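Local coordinates for inactive dihydropteroate synthase 2 (Mycobacterium tuberculosis, PDB 2VP8), which probably lacks dihydropteroate synthase activity and a role in folate metabolism, binding the pterin pyrophosphate substrate very weakly but still able to bind the inhibitor dapsone, at residues A79-V84 with D117-V122. Sequence-based numbering, arbitrary orientation.
Sequences ADVIDV and DQLISV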
loop_
_atom_site.group_PDB
_atom_site.type_symbol
_atom_site.label_atom_id
_atom_site.label_comp_id
_atom_site.label_asym_id
_atom_site.label_seq_id
_atom_site.Cartn_x
_atom_site.Cartn_y
_atom_site.Cartn_z
ATOM N N ALA B 79 10.466 -16.599 -0.911
ATOM C CA ALA B 79 9.853 -16.882 0.390
ATOM C C ALA B 79 10.947 -17.061 1.435
ATOM O O ALA B 79 11.949 -17.752 1.197
ATOM C CB ALA B 79 8.985 -18.117 0.325
ATOM N N ASP B 80 10.762 -16.431 2.586
ATOM C CA ASP B 80 11.757 -16.502 3.642
ATOM C C ASP B 80 11.430 -17.649 4.575
ATOM O O ASP B 80 12.322 -18.249 5.173
ATOM C CB ASP B 80 11.805 -15.185 4.389
ATOM C CG ASP B 80 12.254 -14.054 3.508
ATOM O OD1 ASP B 80 13.453 -14.041 3.128
ATOM O OD2 ASP B 80 11.407 -13.194 3.181
ATOM N N VAL B 81 10.134 -17.939 4.682
ATOM C CA VAL B 81 9.638 -19.057 5.453
ATOM C C VAL B 81 8.680 -19.848 4.575
ATOM O O VAL B 81 7.901 -19.267 3.832
ATOM C CB VAL B 81 8.907 -18.577 6.723
ATOM C CG1 VAL B 81 8.358 -19.753 7.512
ATOM C CG2 VAL B 81 9.839 -17.749 7.606
ATOM N N ILE B 82 8.770 -21.172 4.639
ATOM C CA ILE B 82 7.755 -22.036 4.072
ATOM C C ILE B 82 6.943 -22.556 5.244
ATOM O O ILE B 82 7.465 -23.232 6.131
ATOM C CB ILE B 82 8.357 -23.224 3.263
ATOM C CG1 ILE B 82 9.348 -22.730 2.202
ATOM C CG2 ILE B 82 7.253 -24.068 2.614
ATOM C CD1 ILE B 82 8.736 -21.852 1.136
ATOM N N ASP B 83 5.663 -22.221 5.247
ATOM C CA ASP B 83 4.765 -22.596 6.323
ATOM C C ASP B 83 3.953 -23.812 5.887
ATOM O O ASP B 83 3.021 -23.690 5.093
ATOM C CB ASP B 83 3.867 -21.407 6.676
ATOM C CG ASP B 83 2.980 -21.674 7.854
ATOM O OD1 ASP B 83 3.494 -21.942 8.964
ATOM O OD2 ASP B 83 1.751 -21.598 7.671
ATOM N N VAL B 84 4.323 -24.981 6.409
ATOM C CA VAL B 84 3.736 -26.252 5.991
ATOM C C VAL B 84 2.475 -26.570 6.791
ATOM O O VAL B 84 2.507 -26.593 8.021
ATOM C CB VAL B 84 4.755 -27.408 6.126
ATOM C CG1 VAL B 84 4.146 -28.711 5.683
ATOM C CG2 VAL B 84 6.003 -27.130 5.309
ATOM N N ASP B 117 18.936 -24.727 3.838
ATOM C CA ASP B 117 19.027 -23.438 4.516
ATOM C C ASP B 117 17.692 -22.695 4.580
ATOM O O ASP B 117 17.644 -21.499 4.902
ATOM C CB ASP B 117 20.088 -22.575 3.836
ATOM C CG ASP B 117 21.488 -23.035 4.153
ATOM O OD1 ASP B 117 21.876 -22.959 5.339
ATOM O OD2 ASP B 117 22.202 -23.474 3.225
ATOM N N GLN B 118 16.610 -23.402 4.273
ATOM C CA GLN B 118 15.297 -22.773 4.214
ATOM C C GLN B 118 14.682 -22.768 5.591
ATOM O O GLN B 118 14.723 -23.767 6.294
ATOM C CB GLN B 118 14.374 -23.507 3.236
ATOM C CG GLN B 118 12.982 -22.903 3.115
ATOM C CD GLN B 118 13.015 -21.482 2.603
ATOM O OE1 GLN B 118 13.568 -21.216 1.542
ATOM N NE2 GLN B 118 12.425 -20.561 3.358
ATOM N N LEU B 119 14.110 -21.644 5.986
ATOM C CA LEU B 119 13.445 -21.607 7.267
ATOM C C LEU B 119 12.063 -22.226 7.100
ATOM O O LEU B 119 11.267 -21.774 6.281
ATOM C CB LEU B 119 13.440 -20.179 7.819
ATOM C CG LEU B 119 12.528 -19.650 8.918
ATOM C CD1 LEU B 119 12.335 -20.593 10.071
ATOM C CD2 LEU B 119 13.090 -18.336 9.395
ATOM N N ILE B 120 11.812 -23.293 7.848
ATOM C CA ILE B 120 10.560 -24.029 7.753
ATOM C C ILE B 120 9.724 -23.795 8.999
ATOM O O ILE B 120 10.225 -23.901 10.122
ATOM C CB ILE B 120 10.800 -25.557 7.594
ATOM C CG1 ILE B 120 11.592 -25.858 6.319
ATOM C CG2 ILE B 120 9.473 -26.319 7.579
ATOM C CD1 ILE B 120 12.265 -27.217 6.324
ATOM N N SER B 121 8.449 -23.474 8.803
ATOM C CA SER B 121 7.515 -23.418 9.923
ATOM C C SER B 121 6.375 -24.407 9.742
ATOM O O SER B 121 6.005 -24.757 8.611
ATOM C CB SER B 121 6.972 -22.006 10.133
ATOM O OG SER B 121 6.142 -21.604 9.067
ATOM N N VAL B 122 5.834 -24.872 10.857
ATOM C CA VAL B 122 4.728 -25.811 10.817
ATOM C C VAL B 122 3.445 -25.139 11.309
ATOM O O VAL B 122 3.413 -24.553 12.395
ATOM C CB VAL B 122 5.062 -27.139 11.580
ATOM C CG1 VAL B 122 5.539 -26.867 12.999
ATOM C CG2 VAL B 122 3.878 -28.101 11.567
HETATM O O HOH W 1 14.802 -19.257 5.043
#
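S121 reaches across to D83 from the neighbouring parallel strand, and its hydroxyl OG donates to the anti lone pair of D83 OD1 at 2.7 Å. D83 extends CG anti to its backbone N (chi1 -175°), which brings the carboxylate beside the short serine side chain; N142 also donates to OD1, while R287 forms a salt bridge with OD2, which probably offsets the buried negative charge. V81 lies on the same face, and its two branches, well suited to an extended strand, serve different neighbours: CG1 flanks S121 OG, and CG2 packs slantwise on L119 CG at 3.5 Å. On the other face I82 and V84 turn to helix 98-114, and I82 CG1 meets Q118 CG at 3.8 Å, the two side chains lying nearly perpendicular. Q118, bent at chi2 (61°), carries NE2 back to within 2.9 Å of D80 O, where a water links D80 O to L119 N. Backbone hydrogen bonds, among them S121 N to I82 O at 2.9 Å, hold the strands in parallel register, I82 beside I120 and D83 beside S121. Strands 81-85 and 119-123, joined through helix 98-114, form a beta-alpha-beta crossover of the DHPS-family TIM barrel; I82, V84 and I120 face the helices, whereas V81, L119 and the polar pair D83-S121 face the barrel interior, the side chain of D83 lying about 7 Å from that of H220, a position probably characteristic of inactive members.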